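Local coordinates for protein probable amidase (Thermus thermophilus, PDB 2DC0) that is probably an amidase-family enzyme, built on one large mixed beta-sheet with helices packed against it, at residues Val355-Ala360 and Glu379-Leu384; Glu279-Val284 and Thr385-Leu390; Pro140-Gly145 and Ala360-Thr365; Val134-Asp139 and Glu404-Gly409; Pro241-Glu246 and Glu273-Leu278. All blocks are in the same frame, centred on the assembly; numbering follows the deposited sequence.

How the contacts relate
The five contacts tie together loops, helices and a strand around the large mixed sheet. Contacts 1, 2 and 5 form a continuous packed run: contact 1 touches contact 2 through Y282 and T385, contact 2 touches contact 5 where P387 meets L278 and F244, and L384 of contact 1 meets L245 of contact 5. Contacts 3 and 4, with centres about 8 Å apart, are joined by a salt bridge between R142 and E404. A360 belongs to both contact 1 and contact 3, which couples the two groups, and a probable hydrogen bond from V355 N to G409 O, 3.0 Å, joins contacts 1 and 4. Contact 5 is remote from contact 3, with centres about 28 Å apart.

Contact 1. Residues Val355-Ala360 and Glu379-Leu384; sequences VQPLPA and EAFITL
F381 carries this contact, reaching across from helix 377-382 to the loop that follows strand 350-354. Its CB leaves the helix across the line to the loop, and chi1 of -73° sets CG beside the backbone N, which swings the ring over to the loop. CD1 is the first ring atom to touch, 3.6 Å from P357 CD. The next atom, CE1, lies 3.6 Å from the backbone oxygen of L358, which sits at the ring edge in its plane. CZ, at the far end, comes to 4.1 Å from L358 CB. The side chains of P357 and F381 cross at about a right angle, and P357 CG lies over one face, a CH-pi contact with CG 4.3 Å from the ring centroid but offset toward the rim. H377 and F178 also meet this ring, with planes at about 35° and 75° to it. The loop leaves the central sheet of this amidase-family fold by running along a short helix that begins directly after strand 373-376. P357 is gripped from a second direction too: L384 CD1 packs 3.6 Å from P357 CD and faces the peptide link before it, 3.5 Å from Q356 C. A380 adds its backbone oxygen near P357 CG. No direct hydrogen bond crosses between the segments, but a water spans them, donating to V355 O and to F381 O at 2.7 Å each. Beyond the water, the backbones of V355 and G409 are hydrogen-bonded, linking the start of the loop to strand 406-413.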
# COMPACT_ATOMS: atom_id res chain seq x y z
N VAL A 355 17.78 -9.45 10.55
CA VAL A 355 16.41 -9.94 10.71
C VAL A 355 16.11 -10.08 12.20
O VAL A 355 14.96 -10.24 12.60
CB VAL A 355 16.23 -11.31 10.02
CG1 VAL A 355 16.88 -12.40 10.84
CG2 VAL A 355 14.75 -11.58 9.82
N GLN A 356 17.16 -10.01 13.01
CA GLN A 356 17.06 -10.14 14.47
C GLN A 356 18.14 -9.27 15.13
O GLN A 356 19.20 -9.03 14.55
CB GLN A 356 17.28 -11.61 14.85
CG GLN A 356 18.63 -12.13 14.35
CD GLN A 356 18.71 -13.64 14.32
OE1 GLN A 356 18.90 -14.29 15.35
NE2 GLN A 356 18.56 -14.20 13.14
N PRO A 357 17.88 -8.78 16.35
CA PRO A 357 18.86 -7.94 17.06
C PRO A 357 19.88 -8.75 17.84
O PRO A 357 20.93 -8.24 18.23
CB PRO A 357 17.99 -7.11 17.98
CG PRO A 357 16.94 -8.13 18.39
CD PRO A 357 16.58 -8.76 17.05
N LEU A 358 19.55 -10.02 18.06
CA LEU A 358 20.39 -10.92 18.84
C LEU A 358 20.19 -12.37 18.39
O LEU A 358 19.22 -12.68 17.70
CB LEU A 358 19.98 -10.84 20.32
CG LEU A 358 20.01 -9.50 21.06
CD1 LEU A 358 18.96 -9.49 22.15
CD2 LEU A 358 21.40 -9.26 21.63
N PRO A 359 21.12 -13.26 18.76
CA PRO A 359 20.95 -14.66 18.37
C PRO A 359 19.77 -15.18 19.18
O PRO A 359 19.36 -14.54 20.16
CB PRO A 359 22.27 -15.30 18.77
CG PRO A 359 22.70 -14.47 19.95
CD PRO A 359 22.40 -13.07 19.48
N ALA A 360 19.21 -16.32 18.78
CA ALA A 360 18.08 -16.91 19.49
C ALA A 360 18.41 -17.01 20.98
O ALA A 360 19.43 -17.58 21.36
CB ALA A 360 17.78 -18.29 18.92
N GLU A 379 8.87 -6.78 21.36
CA GLU A 379 9.22 -5.55 20.66
C GLU A 379 10.64 -5.59 20.10
O GLU A 379 10.90 -5.05 19.02
CB GLU A 379 9.03 -4.33 21.57
CG GLU A 379 9.33 -2.99 20.88
CD GLU A 379 8.71 -1.80 21.59
OE1 GLU A 379 8.76 -1.75 22.84
OE2 GLU A 379 8.20 -0.89 20.91
N ALA A 380 11.56 -6.24 20.80
CA ALA A 380 12.93 -6.33 20.31
C ALA A 380 13.04 -7.22 19.06
O ALA A 380 13.74 -6.87 18.11
CB ALA A 380 13.86 -6.86 21.40
N PHE A 381 12.31 -8.33 19.06
CA PHE A 381 12.36 -9.31 17.96
C PHE A 381 11.30 -9.23 16.87
O PHE A 381 11.34 -10.03 15.93
CB PHE A 381 12.33 -10.72 18.53
CG PHE A 381 13.62 -11.15 19.17
CD1 PHE A 381 14.69 -11.55 18.39
CD2 PHE A 381 13.75 -11.15 20.55
CE1 PHE A 381 15.89 -11.97 18.98
CE2 PHE A 381 14.93 -11.56 21.15
CZ PHE A 381 16.00 -11.98 20.37
N ILE A 382 10.32 -8.37 16.96
CA ILE A 382 9.33 -8.20 15.90
C ILE A 382 9.46 -6.86 15.18
O ILE A 382 9.10 -6.73 14.01
CB ILE A 382 7.90 -8.37 16.48
CG1 ILE A 382 6.95 -8.87 15.40
CG2 ILE A 382 7.40 -7.06 17.06
CD1 ILE A 382 7.20 -10.29 14.97
N THR A 383 10.01 -5.86 15.87
CA THR A 383 10.15 -4.53 15.29
C THR A 383 10.96 -4.48 13.99
O THR A 383 10.63 -3.70 13.09
CB THR A 383 10.80 -3.55 16.29
OG1 THR A 383 10.01 -3.50 17.49
CG2 THR A 383 10.87 -2.15 15.70
N LEU A 384 12.03 -5.30 13.86
CA LEU A 384 12.87 -5.32 12.67
C LEU A 384 12.20 -5.92 11.43
O LEU A 384 12.50 -5.54 10.30
CB LEU A 384 14.15 -6.11 12.95
CG LEU A 384 15.04 -5.53 14.05
CD1 LEU A 384 16.23 -6.44 14.28
CD2 LEU A 384 15.49 -4.13 13.66
O HOH W 1 13.92 -10.39 15.07

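Contact 2. Residues Glu279-Val284 and Thr385-Leu390; sequences EGVYEV and TLPFSL
V281 and L386 slide past one another in opposite directions, each branch running alongside the other rather than meeting head on. V281 CG2 leads, 3.6 Å from L386 CD1, while V281 CG1 stands farther off at 4.1 Å from the same methyl. With chi1 of V281 at 70°, CG2 lies opposite the backbone N, and this directs it into the groove between L386 and L390. L390 likewise slides past V281 in the opposite direction, its CD2 3.8 Å from V281 CG2, so one valine methyl is held between two leucines one helical turn apart. P387 adds a looser contact, CG 4.4 Å from V281 CG2. L386 is forked between two partners: CD1 takes the valine, and CD2 crosses to Y282 at about a right angle, 3.8 Å from CD1 of the tyrosine ring. Y282 starts away from helix 386-390, yet with CG anti to the backbone N (chi1 177°) its ring still meets L386 CD2, obliquely. The contact is wholly apolar, with no hydrogen bond between the segments. Backbone bonds belong to each helix alone: G280, the N-cap of helix 281-296, offers its oxygen to V284 N, and L390 N binds L386 O. The first turn of helix 281-296 thus packs on the short helix 386-390. Around it, Y282 leans on E379 and I382 of helix 377-382, P387 touches L278 in the loop after strand 270-273, and F388 packs on strand 406-413.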
# COMPACT_ATOMS: atom_id res chain seq x y z
N GLU A 279 7.96 5.91 12.60
CA GLU A 279 7.61 6.12 14.00
C GLU A 279 6.23 5.57 14.31
O GLU A 279 5.28 5.79 13.55
CB GLU A 279 7.68 7.61 14.35
CG GLU A 279 9.02 8.24 14.02
CD GLU A 279 9.20 9.61 14.64
OE1 GLU A 279 8.32 10.48 14.43
OE2 GLU A 279 10.22 9.81 15.34
N GLY A 280 6.14 4.84 15.41
CA GLY A 280 4.89 4.25 15.84
C GLY A 280 4.46 3.01 15.07
O GLY A 280 3.36 2.50 15.29
N VAL A 281 5.32 2.51 14.19
CA VAL A 281 4.96 1.35 13.38
C VAL A 281 4.67 0.10 14.20
O VAL A 281 3.82 -0.71 13.83
CB VAL A 281 6.08 1.03 12.34
CG1 VAL A 281 7.33 0.49 13.04
CG2 VAL A 281 5.55 0.02 11.32
N TYR A 282 5.36 -0.05 15.32
CA TYR A 282 5.14 -1.19 16.19
C TYR A 282 3.69 -1.22 16.68
O TYR A 282 3.00 -2.25 16.56
CB TYR A 282 6.09 -1.11 17.39
CG TYR A 282 5.89 -2.21 18.39
CD1 TYR A 282 6.29 -3.52 18.10
CD2 TYR A 282 5.29 -1.96 19.62
CE1 TYR A 282 6.11 -4.53 19.02
CE2 TYR A 282 5.11 -2.97 20.55
CZ TYR A 282 5.52 -4.26 20.24
OH TYR A 282 5.37 -5.26 21.17
N GLU A 283 3.22 -0.10 17.22
CA GLU A 283 1.84 0.02 17.73
C GLU A 283 0.81 -0.18 16.62
O GLU A 283 -0.19 -0.87 16.81
CB GLU A 283 1.60 1.39 18.36
CG GLU A 283 2.57 1.83 19.44
CD GLU A 283 2.38 3.31 19.81
OE1 GLU A 283 1.30 3.66 20.35
OE2 GLU A 283 3.30 4.12 19.54
N VAL A 284 1.05 0.45 15.46
CA VAL A 284 0.13 0.34 14.33
C VAL A 284 -0.06 -1.12 13.94
O VAL A 284 -1.19 -1.60 13.82
CB VAL A 284 0.66 1.12 13.08
CG1 VAL A 284 -0.23 0.85 11.87
CG2 VAL A 284 0.69 2.62 13.37
N THR A 385 11.28 -6.84 11.65
CA THR A 385 10.60 -7.50 10.54
C THR A 385 9.21 -7.01 10.17
O THR A 385 8.86 -6.93 8.99
CB THR A 385 10.52 -9.01 10.79
OG1 THR A 385 9.98 -9.24 12.11
CG2 THR A 385 11.90 -9.64 10.70
N LEU A 386 8.41 -6.65 11.17
CA LEU A 386 7.03 -6.24 10.90
C LEU A 386 6.73 -5.17 9.85
O LEU A 386 5.69 -5.23 9.20
CB LEU A 386 6.35 -5.89 12.24
CG LEU A 386 6.76 -4.64 13.03
CD1 LEU A 386 6.14 -3.40 12.40
CD2 LEU A 386 6.26 -4.78 14.49
N PRO A 387 7.62 -4.18 9.66
CA PRO A 387 7.31 -3.15 8.66
C PRO A 387 7.10 -3.67 7.24
O PRO A 387 6.20 -3.23 6.53
CB PRO A 387 8.53 -2.22 8.73
CG PRO A 387 9.05 -2.42 10.13
CD PRO A 387 8.92 -3.91 10.30
N PHE A 388 7.93 -4.63 6.85
CA PHE A 388 7.88 -5.17 5.50
C PHE A 388 6.70 -6.11 5.21
O PHE A 388 6.24 -6.20 4.07
CB PHE A 388 9.24 -5.80 5.22
CG PHE A 388 10.37 -4.93 5.69
CD1 PHE A 388 10.57 -3.68 5.11
CD2 PHE A 388 11.14 -5.30 6.79
CE1 PHE A 388 11.51 -2.79 5.64
CE2 PHE A 388 12.08 -4.42 7.32
CZ PHE A 388 12.27 -3.16 6.75
N SER A 389 6.21 -6.79 6.24
CA SER A 389 5.06 -7.65 6.08
C SER A 389 3.83 -6.74 6.18
O SER A 389 2.85 -6.90 5.45
CB SER A 389 5.02 -8.73 7.17
OG SER A 389 5.27 -8.18 8.44
N LEU A 390 3.89 -5.77 7.09
CA LEU A 390 2.80 -4.82 7.28
C LEU A 390 2.47 -4.15 5.95
O LEU A 390 1.30 -3.98 5.59
CB LEU A 390 3.18 -3.74 8.30
CG LEU A 390 2.13 -2.63 8.50
CD1 LEU A 390 0.89 -3.19 9.18
CD2 LEU A 390 2.73 -1.51 9.35

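Contact 3. Residues Pro140-Gly145 and Ala360-Thr365; sequences PSRQAG and APPLGT
The backbone oxygen of A360 takes the shortest bond across the segments, from R142 NH1 at 2.6 Å. It lies in the plane of the guanidinium group, at its edge, and the donor comes in nearly along the line of the carbonyl bond. The arginine chain bends at chi2 (-63°), which brings the head back beside P362; P362 CD lies over one guanidinium face and also packs 3.9 Å from R142 CD. NH2 makes a salt bridge with E404. Two backbone bonds flank R142 and P362: Q143 N to P361 O at 2.9 Å and L363 N to S141 O at 3.1 Å. They form a single bridge with an antiparallel-type bond pattern, R142 and P362 its non-hydrogen-bonded pair. A type II turn follows, P362 to T365, in which T365 OG1 and T365 N reach P362 O from one face of its plane. Q143 crosses P361, with Q143 OE1 3.3 Å from P361 CG; that oxygen bonds to H377, while NE2 bonds to E127 and, through a water, to T365 O. L363 CD2 covers Q143 CA. The loop before helix 149-157 is thus pinned to the loop before strand 367-370, and A360 and P361 rest on F178 of helix 173-179.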
# COMPACT_ATOMS: atom_id res chain seq x y z
N PRO A 140 19.12 -26.81 21.54
CA PRO A 140 17.79 -27.11 22.10
C PRO A 140 17.41 -26.31 23.34
O PRO A 140 16.26 -26.37 23.78
CB PRO A 140 17.86 -28.61 22.35
CG PRO A 140 19.30 -28.82 22.70
CD PRO A 140 20.00 -27.99 21.66
N SER A 141 18.36 -25.57 23.91
CA SER A 141 18.08 -24.76 25.09
C SER A 141 17.63 -23.37 24.66
O SER A 141 17.18 -22.57 25.48
CB SER A 141 19.32 -24.64 25.99
OG SER A 141 20.36 -23.90 25.35
N ARG A 142 17.76 -23.08 23.36
CA ARG A 142 17.38 -21.78 22.81
C ARG A 142 16.06 -21.86 22.04
O ARG A 142 15.66 -22.93 21.57
CB ARG A 142 18.47 -21.26 21.85
CG ARG A 142 19.88 -21.11 22.44
CD ARG A 142 19.94 -20.09 23.57
NE ARG A 142 21.30 -19.83 24.04
CZ ARG A 142 22.12 -18.90 23.53
NH1 ARG A 142 21.72 -18.13 22.53
NH2 ARG A 142 23.33 -18.72 24.05
N GLN A 143 15.40 -20.72 21.91
CA GLN A 143 14.12 -20.65 21.20
C GLN A 143 14.28 -20.94 19.71
O GLN A 143 15.23 -20.49 19.07
CB GLN A 143 13.49 -19.25 21.35
CG GLN A 143 13.24 -18.79 22.79
CD GLN A 143 12.62 -17.39 22.86
OE1 GLN A 143 12.97 -16.51 22.08
NE2 GLN A 143 11.72 -17.19 23.81
N ALA A 144 13.35 -21.72 19.16
CA ALA A 144 13.34 -22.01 17.74
C ALA A 144 12.72 -20.75 17.16
O ALA A 144 12.83 -20.47 15.96
CB ALA A 144 12.45 -23.21 17.44
N GLY A 145 12.12 -20.20 17.83
CA GLY A 145 11.48 -18.96 17.42
C GLY A 145 10.20 -19.17 16.65
O GLY A 145 9.55 -20.22 16.77
N ALA A 360 19.21 -16.32 18.78
CA ALA A 360 18.08 -16.91 19.49
C ALA A 360 18.41 -17.01 20.98
O ALA A 360 19.43 -17.58 21.36
CB ALA A 360 17.78 -18.29 18.92
N PRO A 361 17.55 -16.45 21.84
CA PRO A 361 17.78 -16.49 23.29
C PRO A 361 17.24 -17.75 23.98
O PRO A 361 16.48 -18.52 23.39
CB PRO A 361 17.06 -15.23 23.77
CG PRO A 361 15.86 -15.20 22.89
CD PRO A 361 16.40 -15.59 21.51
N PRO A 362 17.65 -17.98 25.24
CA PRO A 362 17.19 -19.15 25.98
C PRO A 362 15.67 -19.17 26.10
O PRO A 362 15.01 -18.12 26.12
CB PRO A 362 17.85 -18.97 27.35
CG PRO A 362 19.14 -18.31 27.01
CD PRO A 362 18.73 -17.28 25.96
N LEU A 363 15.10 -20.37 26.17
CA LEU A 363 13.65 -20.49 26.32
C LEU A 363 13.29 -19.73 27.59
O LEU A 363 14.06 -19.74 28.55
CB LEU A 363 13.25 -21.96 26.46
CG LEU A 363 13.49 -22.82 25.21
CD1 LEU A 363 13.39 -24.30 25.54
CD2 LEU A 363 12.47 -22.43 24.15
N GLY A 364 12.14 -19.05 27.58
CA GLY A 364 11.70 -18.31 28.76
C GLY A 364 12.23 -16.90 28.92
O GLY A 364 11.90 -16.22 29.90
N THR A 365 13.05 -16.44 27.98
CA THR A 365 13.63 -15.09 28.07
C THR A 365 12.58 -14.04 27.72
O THR A 365 12.16 -13.92 26.57
CB THR A 365 14.83 -14.95 27.12
OG1 THR A 365 15.77 -16.00 27.39
CG2 THR A 365 15.51 -13.61 27.33
O HOH W 2 10.16 -15.06 25.20

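Contact 4. Residues Val134-Asp139 and Glu404-Gly409; sequences VRNAVD and EGMPVG
M406, a selenomethionine at the start of strand 406-413, meets three side chains of the loop 134-139. Its CE methyl lies equally close to the carbon, oxygen and nitrogen of the N136 amide, 3.4 Å from CG, OD1 and ND2 alike. The selenium SE packs 3.8 Å from V138 CG1 and 3.7 Å from D139 CB. Bends at chi2 (-66°) and chi3 (-74°) curl the chain so that the methyl turns onto the amide while SE faces the other two residues. V138 sends its second branch to the neighbouring proline: V138 CG2 is 3.9 Å from P407 CG, and the two side chains slide past each other in opposite directions. V138 CG1 also passes close to the backbone oxygen of G405. No hydrogen bond joins the segments. M406 and P407 open the second strand of a beta hairpin, paired antiparallel with strand 395-403, and E404 and G405 form its tight turn with positive phi. The loop facing it is held in shape by N136 itself. OD1 of N136 accepts from V138 N at 2.7 Å in its carbonyl plane, with an N-H···O angle of 148°, which makes an Asx turn; D139 N adds a weak bond at 3.4 Å. The ND2 end is bonded to the backbone oxygens of F178 and Q143, so the amide that the methyl touches is fixed from both ends. D139 is steadied by a hydrogen bond between D139 OD1 and S141 OG. Further out, R34 binds the backbone oxygens of N136 and A137, and A137 packs on helix 149-157.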
# COMPACT_ATOMS: atom_id res chain seq x y z
N VAL A 134 9.07 -25.71 20.64
CA VAL A 134 9.83 -26.17 19.49
C VAL A 134 11.20 -25.65 19.86
O VAL A 134 11.36 -24.47 20.17
CB VAL A 134 9.36 -25.53 18.17
CG1 VAL A 134 10.29 -25.95 17.03
CG2 VAL A 134 7.93 -25.96 17.86
N ARG A 135 12.20 -26.53 19.83
CA ARG A 135 13.56 -26.17 20.21
C ARG A 135 14.45 -25.88 19.01
O ARG A 135 14.38 -26.56 17.99
CB ARG A 135 14.16 -27.29 21.07
CG ARG A 135 13.37 -27.53 22.35
CD ARG A 135 13.83 -28.77 23.14
NE ARG A 135 13.06 -28.86 24.38
CZ ARG A 135 13.31 -28.13 25.47
NH1 ARG A 135 14.31 -27.27 25.48
NH2 ARG A 135 12.53 -28.24 26.54
N ASN A 136 15.28 -24.86 19.17
CA ASN A 136 16.21 -24.43 18.13
C ASN A 136 17.03 -25.59 17.59
O ASN A 136 17.52 -26.43 18.35
CB ASN A 136 17.12 -23.34 18.69
CG ASN A 136 17.96 -22.68 17.63
OD1 ASN A 136 18.88 -23.29 17.08
ND2 ASN A 136 17.63 -21.44 17.32
N ALA A 137 17.20 -25.62 16.27
CA ALA A 137 17.95 -26.67 15.61
C ALA A 137 19.41 -26.76 16.06
O ALA A 137 19.96 -27.85 16.15
CB ALA A 137 17.89 -26.45 14.09
N VAL A 138 20.03 -25.62 16.34
CA VAL A 138 21.43 -25.60 16.75
C VAL A 138 21.65 -25.84 18.24
O VAL A 138 22.61 -26.51 18.64
CB VAL A 138 22.10 -24.26 16.35
CG1 VAL A 138 23.54 -24.23 16.83
CG2 VAL A 138 22.04 -24.10 14.84
N ASP A 139 20.77 -25.30 19.07
CA ASP A 139 20.88 -25.44 20.52
C ASP A 139 19.47 -25.60 21.08
O ASP A 139 18.69 -24.64 21.10
CB ASP A 139 21.55 -24.18 21.09
CG ASP A 139 21.76 -24.24 22.59
OD1 ASP A 139 21.13 -25.10 23.24
OD2 ASP A 139 22.54 -23.41 23.11
N GLU A 404 27.47 -16.13 19.55
CA GLU A 404 27.30 -17.14 20.60
C GLU A 404 27.21 -18.54 19.99
O GLU A 404 26.50 -19.41 20.51
CB GLU A 404 26.06 -16.83 21.44
CG GLU A 404 26.26 -15.66 22.41
CD GLU A 404 24.97 -15.22 23.09
OE1 GLU A 404 24.07 -16.05 23.27
OE2 GLU A 404 24.88 -14.03 23.46
N GLY A 405 27.82 -18.59 18.75
CA GLY A 405 27.77 -19.84 17.99
C GLY A 405 26.40 -20.09 17.39
O GLY A 405 26.12 -21.18 16.88
N MSE A 406 25.47 -18.87 17.53
CA MSE A 406 24.11 -19.08 16.98
C MSE A 406 23.94 -18.32 15.68
O MSE A 406 24.60 -17.30 15.45
CB MSE A 406 23.07 -18.61 18.00
CG MSE A 406 23.10 -19.41 19.29
SE MSE A 406 22.56 -21.25 18.99
CE MSE A 406 20.66 -20.93 18.74
N PRO A 407 23.07 -18.83 14.79
CA PRO A 407 22.81 -18.19 13.49
C PRO A 407 22.17 -16.82 13.66
O PRO A 407 21.38 -16.61 14.58
CB PRO A 407 21.85 -19.17 12.81
CG PRO A 407 22.18 -20.49 13.44
CD PRO A 407 22.38 -20.12 14.89
N VAL A 408 22.53 -15.90 12.77
CA VAL A 408 21.97 -14.56 12.76
C VAL A 408 21.62 -14.29 11.30
O VAL A 408 22.49 -14.39 10.43
CB VAL A 408 22.98 -13.49 13.20
CG1 VAL A 408 22.31 -12.12 13.16
CG2 VAL A 408 23.48 -13.79 14.60
N GLY A 409 20.37 -13.94 11.03
CA GLY A 409 19.97 -13.70 9.66
C GLY A 409 19.98 -12.27 9.17
O GLY A 409 20.00 -11.32 9.96

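Contact 5. Residues Pro241-Glu246 and Glu273-Leu278; sequences PLDFLE and EVSLPL
D243 binds segment 273-278 with both carboxylate oxygens. OD1 takes L276 N on its syn lone pair at 3.0 Å, almost straight at 173°, and OD2 accepts from S275 OG at 2.8 Å on its syn side, 23° out of the carboxylate plane. With chi1 of 58°, the acid's CG stands between N and the carbonyl carbon, keeping OD1 near F244 N in a weak bond. A water accepts from D243 N and donates to E273 OE2 and V274 O, joining the helix start to the facing segment. The latter oxygen also receives a CA-H···O contact from P241 CA at 3.3 Å. Apolar packing lies beside these polar links. P241 CB meets L276 CB at 3.9 Å, and L242 crosses E273 at about a right angle, with CD1 on CG. The F244 ring has L276 CD2 over one face, P277 O at its edge in plane, and L278 CD1 3.9 Å from CE1. Both segments follow neighbouring parallel strands, 237-240 and 270-273, with helices 242-245 and 251-263 in between: a beta-alpha-beta crossover at the edge of the central sheet, its two strand ends tied by D243.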
# COMPACT_ATOMS: atom_id res chain seq x y z
N PRO A 241 18.86 1.58 6.46
CA PRO A 241 18.07 2.50 7.27
C PRO A 241 18.62 2.65 8.68
O PRO A 241 18.03 2.17 9.65
CB PRO A 241 16.68 1.87 7.24
CG PRO A 241 17.01 0.40 7.26
CD PRO A 241 18.17 0.29 6.29
N LEU A 242 19.75 3.34 8.78
CA LEU A 242 20.41 3.55 10.07
C LEU A 242 19.53 4.18 11.14
O LEU A 242 19.57 3.75 12.29
CB LEU A 242 21.69 4.37 9.86
CG LEU A 242 22.76 3.66 9.01
CD1 LEU A 242 23.99 4.55 8.88
CD2 LEU A 242 23.14 2.34 9.66
N ASP A 243 18.74 5.19 10.78
CA ASP A 243 17.89 5.83 11.78
C ASP A 243 16.88 4.83 12.35
O ASP A 243 16.64 4.81 13.56
CB ASP A 243 17.20 7.10 11.21
CG ASP A 243 16.33 6.85 9.97
OD1 ASP A 243 16.34 5.74 9.40
OD2 ASP A 243 15.63 7.80 9.56
N PHE A 244 16.32 3.98 11.49
CA PHE A 244 15.37 2.97 11.93
C PHE A 244 16.04 1.95 12.86
O PHE A 244 15.45 1.49 13.84
CB PHE A 244 14.79 2.22 10.72
CG PHE A 244 13.85 1.11 11.09
CD1 PHE A 244 12.58 1.39 11.58
CD2 PHE A 244 14.24 -0.22 10.96
CE1 PHE A 244 11.71 0.36 11.95
CE2 PHE A 244 13.38 -1.26 11.32
CZ PHE A 244 12.12 -0.97 11.81
N LEU A 245 17.29 1.61 12.56
CA LEU A 245 18.04 0.63 13.35
C LEU A 245 18.67 1.17 14.62
O LEU A 245 19.05 0.40 15.52
CB LEU A 245 19.14 0.00 12.49
CG LEU A 245 18.68 -0.84 11.29
CD1 LEU A 245 19.90 -1.23 10.45
CD2 LEU A 245 17.96 -2.09 11.79
N GLU A 246 18.79 2.48 14.70
CA GLU A 246 19.38 3.13 15.86
C GLU A 246 18.84 2.59 17.19
O GLU A 246 17.66 2.72 17.49
CB GLU A 246 19.14 4.63 15.76
CG GLU A 246 19.83 5.45 16.82
CD GLU A 246 19.83 6.92 16.49
OE1 GLU A 246 20.59 7.32 15.59
OE2 GLU A 246 19.05 7.67 17.11
N GLU A 273 23.24 5.11 2.99
CA GLU A 273 22.35 5.26 4.13
C GLU A 273 21.04 5.80 3.59
O GLU A 273 21.04 6.62 2.68
CB GLU A 273 22.90 6.26 5.14
CG GLU A 273 22.04 6.34 6.40
CD GLU A 273 22.40 7.48 7.32
OE1 GLU A 273 23.56 7.96 7.27
OE2 GLU A 273 21.52 7.89 8.11
N VAL A 274 19.92 5.33 4.15
CA VAL A 274 18.60 5.80 3.74
C VAL A 274 17.83 6.08 5.02
O VAL A 274 18.19 5.58 6.09
CB VAL A 274 17.80 4.75 2.91
CG1 VAL A 274 18.53 4.43 1.62
CG2 VAL A 274 17.57 3.49 3.74
N SER A 275 16.78 6.89 4.92
CA SER A 275 15.96 7.22 6.09
C SER A 275 14.64 6.45 6.06
O SER A 275 13.94 6.45 5.05
CB SER A 275 15.67 8.72 6.13
OG SER A 275 14.78 9.04 7.19
N LEU A 276 14.32 5.80 7.16
CA LEU A 276 13.10 5.02 7.32
C LEU A 276 12.57 5.12 8.75
O LEU A 276 12.62 4.14 9.49
CB LEU A 276 13.24 3.67 6.62
CG LEU A 276 12.05 2.71 6.74
CD1 LEU A 276 11.35 2.58 5.40
CD2 LEU A 276 12.53 1.36 7.24
N PRO A 277 12.14 6.32 9.16
CA PRO A 277 11.64 6.58 10.52
C PRO A 277 10.61 5.56 11.01
O PRO A 277 10.81 4.90 12.02
CB PRO A 277 11.04 7.98 10.40
CG PRO A 277 11.87 8.61 9.33
CD PRO A 277 11.96 7.51 8.31
N LEU A 278 9.50 5.47 10.29
CA LEU A 278 8.43 4.55 10.65
C LEU A 278 8.06 4.68 12.12
O LEU A 278 7.87 3.68 12.82
CB LEU A 278 8.87 3.10 10.35
CG LEU A 278 9.20 2.80 8.89
CD1 LEU A 278 9.63 1.33 8.74
CD2 LEU A 278 7.98 3.08 8.02
O HOH W 3 19.09 6.74 8.38